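Local coordinates for exported gluconolactonase (Xanthomonas campestris pv. campestris, PDB 3DR2), which catalyses the hydrolysis of gluconolactone as a six-bladed beta-propeller enzyme of the SMP-30 family with a bound calcium ion, at residues 195-206 and 216-227; 252-260 and 272-282. All coordinates share one frame; numbering follows the deposited sequence.

Interaction 1: residues 195-206 and 216-227; sequences FSPDEQTLYVSQ and EITAFAWRDGAL
Trp222 packs against Phe195 and the backbone of Glu199 at one end of an antiparallel beta hairpin, strands 201-206 and 216-223, the two middle strands of a propeller blade. The segment axes approach to 4.3 Å at 150°, and seven backbone hydrogen bonds join them, from Trp222 N to Gln200 O at one end to the reciprocal pair of Gln206 and Glu216 at the other. With CG of Trp222 anti to the backbone N (chi1 171°), the indole edge reaches the turn before strand 201-206: CD1 lies 3.2 Å from Glu199 O, near the ring plane. Phe195 CZ sits over one indole face, and Phe195 CE2 is 3.6 Å from Trp222 CD1. The two rings are oblique to each other, and Trp145 meets both edge-to-face.

Leu202 continues the apolar side. Its CG lies over one face of the Phe195 ring, while CD1 touches Leu227 CD1 at 4.0 Å, beyond the turn at 223-226. Its carbonyl O accepts from Phe220 N and also lies in plane at the edge of the Phe220 ring. Val204 CG2 meets that ring at CE2, and Leu187 of strand 182-187 packs on both side chains. The other sheet face carries Tyr203, Ser205, Ile217 and Ala219; Tyr203 CD2 rests on Ala219 CB at 4.0 Å. Ser205 OG is hydrogen-bonded to Pro241 O, and the Ser205 side chain lies about 7 Å from a calcium ion.

Gln206 supplies the polar end. Its carboxamide is held on both sides, OE1 by Asp188 N and NE2 by Thr218. Gln206 NE2 donates to Thr218 OG1 at 2.9 Å, nearly straight (164°) and in the amide plane; Thr218 OG1 in turn donates a hydrogen bond to the anti lone pair of Glu216 OE1, 2.7 Å away.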
loop_
_atom_site.group_PDB
_atom_site.type_symbol
_atom_site.label_atom_id
_atom_site.label_comp_id
_atom_site.label_asym_id
_atom_site.label_seq_id
_atom_site.Cartn_x
_atom_site.Cartn_y
_atom_site.Cartn_z
ATOM N N PHE A 195 -17.220 4.099 24.012
ATOM C CA PHE A 195 -18.025 4.415 25.192
ATOM C C PHE A 195 -18.412 3.155 25.941
ATOM O O PHE A 195 -18.469 2.070 25.363
ATOM C CB PHE A 195 -19.332 5.112 24.794
ATOM C CG PHE A 195 -19.245 6.600 24.756
ATOM C CD1 PHE A 195 -19.366 7.282 23.552
ATOM C CD2 PHE A 195 -19.069 7.327 25.929
ATOM C CE1 PHE A 195 -19.314 8.667 23.517
ATOM C CE2 PHE A 195 -19.016 8.713 25.902
ATOM C CZ PHE A 195 -19.138 9.384 24.694
ATOM N N SER A 196 -18.681 3.302 27.234
ATOM C CA SER A 196 -19.140 2.181 28.038
ATOM C C SER A 196 -20.602 2.054 27.617
ATOM O O SER A 196 -21.153 2.972 26.998
ATOM C CB SER A 196 -19.066 2.524 29.523
ATOM O OG SER A 196 -19.819 3.694 29.793
ATOM N N PRO A 197 -21.259 0.932 27.943
ATOM C CA PRO A 197 -22.662 0.839 27.525
ATOM C C PRO A 197 -23.553 1.996 27.983
ATOM O O PRO A 197 -24.379 2.482 27.213
ATOM C CB PRO A 197 -23.106 -0.526 28.069
ATOM C CG PRO A 197 -22.086 -0.863 29.125
ATOM C CD PRO A 197 -20.804 -0.321 28.564
ATOM N N ASP A 198 -23.383 2.459 29.217
ATOM C CA ASP A 198 -24.209 3.558 29.715
ATOM C C ASP A 198 -23.700 4.926 29.274
ATOM O O ASP A 198 -24.273 5.959 29.622
ATOM C CB ASP A 198 -24.308 3.502 31.247
ATOM C CG ASP A 198 -22.974 3.738 31.942
ATOM O OD1 ASP A 198 -22.950 3.678 33.190
ATOM O OD2 ASP A 198 -21.955 3.986 31.260
ATOM N N GLU A 199 -22.619 4.925 28.503
ATOM C CA GLU A 199 -22.006 6.152 28.010
ATOM C C GLU A 199 -21.547 7.122 29.100
ATOM O O GLU A 199 -21.355 8.303 28.833
ATOM C CB GLU A 199 -22.956 6.872 27.046
ATOM C CG GLU A 199 -23.099 6.177 25.698
ATOM C CD GLU A 199 -23.826 7.025 24.667
ATOM O OE1 GLU A 199 -23.865 6.621 23.487
ATOM O OE2 GLU A 199 -24.361 8.095 25.030
ATOM N N GLN A 200 -21.369 6.627 30.323
ATOM C CA GLN A 200 -20.912 7.478 31.421
ATOM C C GLN A 200 -19.388 7.553 31.438
ATOM O O GLN A 200 -18.803 8.446 32.054
ATOM C CB GLN A 200 -21.406 6.946 32.771
ATOM C CG GLN A 200 -22.877 7.208 33.054
ATOM C CD GLN A 200 -23.279 6.798 34.465
ATOM O OE1 GLN A 200 -23.301 5.612 34.798
ATOM N NE2 GLN A 200 -23.589 7.781 35.303
ATOM N N THR A 201 -18.750 6.611 30.750
ATOM C CA THR A 201 -17.298 6.566 30.684
ATOM C C THR A 201 -16.844 6.497 29.231
ATOM O O THR A 201 -17.414 5.762 28.435
ATOM C CB THR A 201 -16.740 5.328 31.433
ATOM O OG1 THR A 201 -17.111 5.393 32.815
ATOM C CG2 THR A 201 -15.215 5.268 31.324
ATOM N N LEU A 202 -15.835 7.288 28.888
ATOM C CA LEU A 202 -15.289 7.280 27.535
ATOM C C LEU A 202 -13.865 6.763 27.662
ATOM O O LEU A 202 -13.072 7.300 28.444
ATOM C CB LEU A 202 -15.249 8.695 26.946
ATOM C CG LEU A 202 -15.157 8.869 25.419
ATOM C CD1 LEU A 202 -14.294 10.077 25.102
ATOM C CD2 LEU A 202 -14.591 7.635 24.754
ATOM N N TYR A 203 -13.544 5.715 26.908
ATOM C CA TYR A 203 -12.204 5.145 26.930
ATOM C C TYR A 203 -11.471 5.641 25.690
ATOM O O TYR A 203 -12.039 5.663 24.600
ATOM C CB TYR A 203 -12.265 3.618 26.894
ATOM C CG TYR A 203 -13.088 2.987 27.992
ATOM C CD1 TYR A 203 -14.401 2.590 27.763
ATOM C CD2 TYR A 203 -12.542 2.764 29.258
ATOM C CE1 TYR A 203 -15.152 1.983 28.759
ATOM C CE2 TYR A 203 -13.285 2.158 30.263
ATOM C CZ TYR A 203 -14.592 1.766 30.003
ATOM O OH TYR A 203 -15.332 1.143 30.983
ATOM N N VAL A 204 -10.216 6.042 25.862
ATOM C CA VAL A 204 -9.404 6.541 24.756
ATOM C C VAL A 204 -7.982 6.047 24.955
ATOM O O VAL A 204 -7.411 6.232 26.024
ATOM C CB VAL A 204 -9.355 8.087 24.737
ATOM C CG1 VAL A 204 -8.567 8.570 23.531
ATOM C CG2 VAL A 204 -10.763 8.663 24.720
ATOM N N SER A 205 -7.400 5.416 23.943
ATOM C CA SER A 205 -6.030 4.952 24.111
ATOM C C SER A 205 -5.064 6.029 23.635
ATOM O O SER A 205 -5.415 6.879 22.815
ATOM C CB SER A 205 -5.784 3.645 23.343
ATOM O OG SER A 205 -5.841 3.834 21.940
ATOM N N GLN A 206 -3.854 6.002 24.181
ATOM C CA GLN A 206 -2.812 6.951 23.815
ATOM C C GLN A 206 -1.635 6.073 23.423
ATOM O O GLN A 206 -1.177 5.258 24.222
ATOM C CB GLN A 206 -2.440 7.837 25.015
ATOM C CG GLN A 206 -3.585 8.670 25.571
ATOM C CD GLN A 206 -3.133 9.619 26.673
ATOM O OE1 GLN A 206 -2.305 10.502 26.445
ATOM N NE2 GLN A 206 -3.669 9.433 27.875
ATOM N N GLU A 216 -1.211 3.624 26.867
ATOM C CA GLU A 216 -2.252 3.066 27.708
ATOM C C GLU A 216 -3.646 3.332 27.164
ATOM O O GLU A 216 -3.829 4.007 26.151
ATOM C CB GLU A 216 -2.177 3.721 29.091
ATOM C CG GLU A 216 -2.489 5.223 29.022
ATOM C CD GLU A 216 -2.569 5.909 30.378
ATOM O OE1 GLU A 216 -3.580 6.599 30.634
ATOM O OE2 GLU A 216 -1.625 5.766 31.181
ATOM N N ILE A 217 -4.622 2.778 27.868
ATOM C CA ILE A 217 -6.021 3.010 27.566
ATOM C C ILE A 217 -6.411 3.891 28.742
ATOM O O ILE A 217 -6.220 3.518 29.908
ATOM C CB ILE A 217 -6.869 1.730 27.593
ATOM C CG1 ILE A 217 -6.421 0.784 26.477
ATOM C CG2 ILE A 217 -8.344 2.088 27.409
ATOM C CD1 ILE A 217 -7.216 -0.505 26.420
ATOM N N THR A 218 -6.928 5.072 28.431
ATOM C CA THR A 218 -7.323 6.038 29.443
ATOM C C THR A 218 -8.842 6.112 29.533
ATOM O O THR A 218 -9.536 5.917 28.542
ATOM C CB THR A 218 -6.772 7.429 29.080
ATOM O OG1 THR A 218 -5.384 7.314 28.744
ATOM C CG2 THR A 218 -6.931 8.393 30.244
ATOM N N ALA A 219 -9.353 6.394 30.726
ATOM C CA ALA A 219 -10.790 6.501 30.921
ATOM C C ALA A 219 -11.151 7.908 31.375
ATOM O O ALA A 219 -10.434 8.524 32.164
ATOM C CB ALA A 219 -11.255 5.483 31.950
ATOM N N PHE A 220 -12.264 8.413 30.858
ATOM C CA PHE A 220 -12.758 9.745 31.198
ATOM C C PHE A 220 -14.205 9.636 31.642
ATOM O O PHE A 220 -14.921 8.710 31.253
ATOM C CB PHE A 220 -12.729 10.662 29.978
ATOM C CG PHE A 220 -11.357 11.072 29.540
ATOM C CD1 PHE A 220 -10.745 12.192 30.087
ATOM C CD2 PHE A 220 -10.701 10.375 28.527
ATOM C CE1 PHE A 220 -9.507 12.620 29.629
ATOM C CE2 PHE A 220 -9.461 10.794 28.061
ATOM C CZ PHE A 220 -8.859 11.921 28.609
ATOM N N ALA A 221 -14.640 10.593 32.452
ATOM C CA ALA A 221 -16.021 10.621 32.897
ATOM C C ALA A 221 -16.736 11.569 31.941
ATOM O O ALA A 221 -16.317 12.710 31.768
ATOM C CB ALA A 221 -16.113 11.153 34.330
ATOM N N TRP A 222 -17.794 11.086 31.301
ATOM C CA TRP A 222 -18.568 11.911 30.382
ATOM C C TRP A 222 -19.828 12.331 31.123
ATOM O O TRP A 222 -20.804 11.588 31.187
ATOM C CB TRP A 222 -18.931 11.114 29.120
ATOM C CG TRP A 222 -19.918 11.784 28.184
ATOM C CD1 TRP A 222 -21.019 11.204 27.619
ATOM C CD2 TRP A 222 -19.868 13.127 27.674
ATOM N NE1 TRP A 222 -21.656 12.095 26.791
ATOM C CE2 TRP A 222 -20.972 13.282 26.803
ATOM C CE3 TRP A 222 -19.000 14.208 27.863
ATOM C CZ2 TRP A 222 -21.231 14.477 26.122
ATOM C CZ3 TRP A 222 -19.258 15.402 27.183
ATOM C CH2 TRP A 222 -20.365 15.524 26.324
ATOM N N ARG A 223 -19.785 13.513 31.722
ATOM C CA ARG A 223 -20.935 14.026 32.458
ATOM C C ARG A 223 -21.026 15.521 32.216
ATOM O O ARG A 223 -20.005 16.204 32.088
ATOM C CB ARG A 223 -20.806 13.721 33.953
ATOM C CG ARG A 223 -19.633 14.373 34.656
ATOM C CD ARG A 223 -19.798 14.240 36.167
ATOM N NE ARG A 223 -18.766 14.965 36.901
ATOM C CZ ARG A 223 -17.490 14.598 36.946
ATOM N NH1 ARG A 223 -17.092 13.510 36.298
ATOM N NH2 ARG A 223 -16.612 15.313 37.635
ATOM N N ASP A 224 -22.254 16.027 32.167
ATOM C CA ASP A 224 -22.482 17.430 31.873
ATOM C C ASP A 224 -22.082 17.603 30.415
ATOM O O ASP A 224 -22.422 16.770 29.577
ATOM C CB ASP A 224 -21.639 18.333 32.772
ATOM C CG ASP A 224 -22.279 18.558 34.123
ATOM O OD1 ASP A 224 -22.424 17.581 34.891
ATOM O OD2 ASP A 224 -22.647 19.717 34.412
ATOM N N GLY A 225 -21.356 18.666 30.102
ATOM C CA GLY A 225 -20.957 18.866 28.723
ATOM C C GLY A 225 -19.470 18.691 28.523
ATOM O O GLY A 225 -18.888 19.288 27.621
ATOM N N ALA A 226 -18.843 17.869 29.358
ATOM C CA ALA A 226 -17.409 17.670 29.231
ATOM C C ALA A 226 -16.903 16.351 29.792
ATOM O O ALA A 226 -17.642 15.594 30.423
ATOM C CB ALA A 226 -16.668 18.828 29.897
ATOM N N LEU A 227 -15.626 16.093 29.533
ATOM C CA LEU A 227 -14.951 14.899 30.011
ATOM C C LEU A 227 -14.270 15.288 31.313
ATOM O O LEU A 227 -13.605 16.323 31.392
ATOM C CB LEU A 227 -13.917 14.428 28.986
ATOM C CG LEU A 227 -14.505 13.987 27.641
ATOM C CD1 LEU A 227 -13.387 13.631 26.672
ATOM C CD2 LEU A 227 -15.438 12.806 27.859
HETATM O O HOH W 1 -16.060 7.533 34.302
#

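Interaction 2: residues 252-260 and 272-282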
loop_
_atom_site.group_PDB
_atom_site.type_symbol
_atom_site.label_atom_id
_atom_site.label_comp_id
_atom_site.label_asym_id
_atom_site.label_seq_id
_atom_site.Cartn_x
_atom_site.Cartn_y
_atom_site.Cartn_z
ATOM N N LEU A 252 -14.152 -4.530 27.731
ATOM C CA LEU A 252 -13.428 -3.822 26.690
ATOM C C LEU A 252 -12.467 -4.797 26.009
ATOM O O LEU A 252 -11.578 -5.365 26.647
ATOM C CB LEU A 252 -12.670 -2.634 27.297
ATOM C CG LEU A 252 -11.993 -1.658 26.330
ATOM C CD1 LEU A 252 -11.818 -0.312 27.002
ATOM C CD2 LEU A 252 -10.656 -2.212 25.874
ATOM N N TRP A 253 -12.680 -5.003 24.713
ATOM C CA TRP A 253 -11.855 -5.898 23.903
ATOM C C TRP A 253 -10.906 -5.002 23.128
ATOM O O TRP A 253 -11.331 -4.238 22.256
ATOM C CB TRP A 253 -12.732 -6.705 22.939
ATOM C CG TRP A 253 -13.817 -7.505 23.631
ATOM C CD1 TRP A 253 -14.788 -7.022 24.461
ATOM C CD2 TRP A 253 -14.025 -8.922 23.555
ATOM N NE1 TRP A 253 -15.587 -8.047 24.909
ATOM C CE2 TRP A 253 -15.142 -9.225 24.370
ATOM C CE3 TRP A 253 -13.377 -9.967 22.880
ATOM C CZ2 TRP A 253 -15.628 -10.532 24.529
ATOM C CZ3 TRP A 253 -13.861 -11.271 23.037
ATOM C CH2 TRP A 253 -14.977 -11.538 23.858
ATOM N N SER A 254 -9.619 -5.111 23.438
ATOM C CA SER A 254 -8.617 -4.262 22.813
ATOM C C SER A 254 -7.550 -4.961 21.999
ATOM O O SER A 254 -7.105 -6.060 22.329
ATOM C CB SER A 254 -7.924 -3.427 23.888
ATOM O OG SER A 254 -6.869 -2.665 23.338
ATOM N N SER A 255 -7.126 -4.297 20.934
ATOM C CA SER A 255 -6.065 -4.828 20.095
ATOM C C SER A 255 -4.757 -4.685 20.873
ATOM O O SER A 255 -4.684 -3.945 21.858
ATOM C CB SER A 255 -5.967 -4.022 18.798
ATOM O OG SER A 255 -5.661 -2.661 19.081
ATOM N N SER A 256 -3.740 -5.415 20.433
ATOM C CA SER A 256 -2.410 -5.365 21.030
ATOM C C SER A 256 -1.448 -6.006 20.036
ATOM O O SER A 256 -1.867 -6.489 18.981
ATOM C CB SER A 256 -2.368 -6.103 22.374
ATOM O OG SER A 256 -2.523 -7.501 22.207
ATOM N N GLY A 257 -0.162 -6.012 20.365
ATOM C CA GLY A 257 0.817 -6.576 19.458
ATOM C C GLY A 257 0.700 -8.072 19.238
ATOM O O GLY A 257 1.166 -8.583 18.219
ATOM N N THR A 258 0.061 -8.767 20.172
ATOM C CA THR A 258 -0.063 -10.219 20.087
ATOM C C THR A 258 -1.476 -10.754 19.890
ATOM O O THR A 258 -1.668 -11.964 19.750
ATOM C CB THR A 258 0.516 -10.878 21.347
ATOM O OG1 THR A 258 -0.191 -10.405 22.501
ATOM C CG2 THR A 258 1.986 -10.545 21.491
ATOM N N GLY A 259 -2.461 -9.863 19.876
ATOM C CA GLY A 259 -3.838 -10.295 19.705
ATOM C C GLY A 259 -4.781 -9.372 20.443
ATOM O O GLY A 259 -4.442 -8.218 20.687
ATOM N N VAL A 260 -5.960 -9.871 20.802
ATOM C CA VAL A 260 -6.937 -9.053 21.518
ATOM C C VAL A 260 -6.989 -9.377 23.012
ATOM O O VAL A 260 -7.039 -10.541 23.409
ATOM C CB VAL A 260 -8.354 -9.218 20.913
ATOM C CG1 VAL A 260 -9.402 -8.598 21.838
ATOM C CG2 VAL A 260 -8.407 -8.548 19.547
ATOM N N HIS A 272 -6.816 -13.467 26.838
ATOM C CA HIS A 272 -6.170 -13.008 25.616
ATOM C C HIS A 272 -6.526 -13.897 24.425
ATOM O O HIS A 272 -6.591 -15.126 24.547
ATOM C CB HIS A 272 -4.656 -12.989 25.854
ATOM C CG HIS A 272 -3.849 -12.544 24.677
ATOM N ND1 HIS A 272 -3.257 -13.429 23.804
ATOM C CD2 HIS A 272 -3.506 -11.305 24.248
ATOM C CE1 HIS A 272 -2.581 -12.756 22.888
ATOM N NE2 HIS A 272 -2.716 -11.466 23.135
ATOM N N ILE A 273 -6.772 -13.264 23.281
ATOM C CA ILE A 273 -7.105 -13.978 22.051
ATOM C C ILE A 273 -5.953 -13.776 21.071
ATOM O O ILE A 273 -5.855 -12.737 20.411
ATOM C CB ILE A 273 -8.415 -13.437 21.423
ATOM C CG1 ILE A 273 -9.586 -13.703 22.371
ATOM C CG2 ILE A 273 -8.659 -14.099 20.063
ATOM C CD1 ILE A 273 -10.881 -13.014 21.984
ATOM N N PRO A 274 -5.048 -14.762 20.974
ATOM C CA PRO A 274 -3.914 -14.636 20.057
ATOM C C PRO A 274 -4.330 -14.450 18.607
ATOM O O PRO A 274 -5.347 -14.985 18.166
ATOM C CB PRO A 274 -3.158 -15.949 20.260
ATOM C CG PRO A 274 -3.470 -16.303 21.677
ATOM C CD PRO A 274 -4.944 -16.002 21.763
ATOM N N THR A 275 -3.534 -13.677 17.877
ATOM C CA THR A 275 -3.762 -13.439 16.459
ATOM C C THR A 275 -2.403 -13.648 15.788
ATOM O O THR A 275 -1.366 -13.338 16.373
ATOM C CB THR A 275 -4.268 -12.015 16.196
ATOM O OG1 THR A 275 -4.464 -11.840 14.791
ATOM C CG2 THR A 275 -3.274 -10.998 16.687
ATOM N N PRO A 276 -2.390 -14.175 14.552
ATOM C CA PRO A 276 -1.137 -14.427 13.827
ATOM C C PRO A 276 -0.162 -13.268 13.611
ATOM O O PRO A 276 1.026 -13.493 13.395
ATOM C CB PRO A 276 -1.607 -15.072 12.515
ATOM C CG PRO A 276 -3.036 -14.657 12.382
ATOM C CD PRO A 276 -3.556 -14.648 13.788
ATOM N N GLY A 277 -0.659 -12.039 13.677
ATOM C CA GLY A 277 0.196 -10.876 13.509
ATOM C C GLY A 277 -0.321 -9.773 14.412
ATOM O O GLY A 277 -1.309 -9.966 15.108
ATOM N N THR A 278 0.338 -8.621 14.421
ATOM C CA THR A 278 -0.120 -7.521 15.260
ATOM C C THR A 278 -1.568 -7.201 14.901
ATOM O O THR A 278 -1.947 -7.274 13.734
ATOM C CB THR A 278 0.740 -6.260 15.037
ATOM O OG1 THR A 278 2.087 -6.527 15.446
ATOM C CG2 THR A 278 0.189 -5.083 15.839
ATOM N N ALA A 279 -2.378 -6.881 15.902
ATOM C CA ALA A 279 -3.772 -6.530 15.662
ATOM C C ALA A 279 -3.902 -5.017 15.801
ATOM O O ALA A 279 -3.376 -4.430 16.744
ATOM C CB ALA A 279 -4.683 -7.231 16.662
ATOM N N SER A 280 -4.617 -4.395 14.872
ATOM C CA SER A 280 -4.786 -2.942 14.884
ATOM C C SER A 280 -6.121 -2.441 15.422
ATOM O O SER A 280 -6.215 -1.310 15.896
ATOM C CB SER A 280 -4.612 -2.392 13.468
ATOM O OG SER A 280 -5.687 -2.823 12.634
ATOM N N ASN A 281 -7.157 -3.271 15.354
ATOM C CA ASN A 281 -8.473 -2.829 15.798
ATOM C C ASN A 281 -9.413 -4.029 15.860
ATOM O O ASN A 281 -9.063 -5.130 15.435
ATOM C CB ASN A 281 -9.021 -1.809 14.787
ATOM C CG ASN A 281 -9.881 -0.740 15.428
ATOM O OD1 ASN A 281 -10.723 -1.028 16.267
ATOM N ND2 ASN A 281 -9.678 0.512 15.016
ATOM N N CYS A 282 -10.601 -3.820 16.410
ATOM C CA CYS A 282 -11.591 -4.886 16.476
ATOM C C CYS A 282 -12.970 -4.312 16.733
ATOM O O CYS A 282 -13.106 -3.171 17.185
ATOM C CB CYS A 282 -11.228 -5.927 17.548
ATOM S SG CYS A 282 -11.143 -5.338 19.270
#
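The Trp253 indole meets Ile273 at its edge: Ile273 CD1 lies near the ring plane, 3.6 Å from Trp253 CZ3. Phe284 meets the indole edge-to-face, and NE1 is hydrogen-bonded to Asp247 OD1. The second flat group, the His272 imidazole, has Ser256 OG near its plane at one edge, while Thr258 OG1, Gly259 N and Val260 O approach obliquely. A first torsion of 180° carries the His272 ring to the loop at Thr258, where the two side chains cross at about a right angle. His272 NE2 is 2.8 Å from Thr258 OG1, but the N-H...O angle of 122° marks the bond as weak.

His272 belongs to the hairpin of strands 259-263 and 269-274. Val260 and Ile273 form an antiparallel hydrogen-bonded pair, with Ile273 N 2.7 Å from Val260 O, and their side chains share a sheet face. Gly259, facing Pro274, has backbone angles that call for glycine (phi 149°), and a side chain there would run into Ile273 O and Pro274 CA; its CA lies 3.2 Å from Ile273 O. Within the bend before it, Ser256 OG donates to Gly259 O at 2.6 Å.

The chain then leaves the hairpin and returns along the first segment. Ala279 N donates to Ser256 O at 3.1 Å, and Cys282 SG comes to 3.2 Å from Trp253 O, with Val260 CG2 nearby. Asn281 ND2 bonds to Glu48, a calcium ligand, which places this return beside the metal site.

Strands 244-246, 252-254, 259-263 and 269-274 form one propeller blade. Strand 281-284 starts the adjoining sheet, where Ser280 and Asn281 form a classic beta bulge opposite Thr294; from that sheet Leu291 packs on Trp253 and Ile273, Ile293 on Val260 and Ala279, and Leu302 on Ile273.

Overall arrangement
The two contacts follow in series, neither nested nor crossed. Interaction 1 closes first, pairing 195-206 with 216-227 across a nine-residue connection of which 210-212 are not modelled. The chain then follows strand 226-234, at one edge of that sheet, and enters the next blade at strand 244-246. Interaction 2 closes over the hairpin 259-263/269-274 and carries the chain on into strand 281-284 of the blade after that. Their centres are 21 Å apart, yet the blades touch: Tyr203 CG lies 3.7 Å from Leu252 CD1, and Ile217 CD1 is 3.8 Å from Ser254 OG. Three successive sheets of the propeller are thus joined side by side.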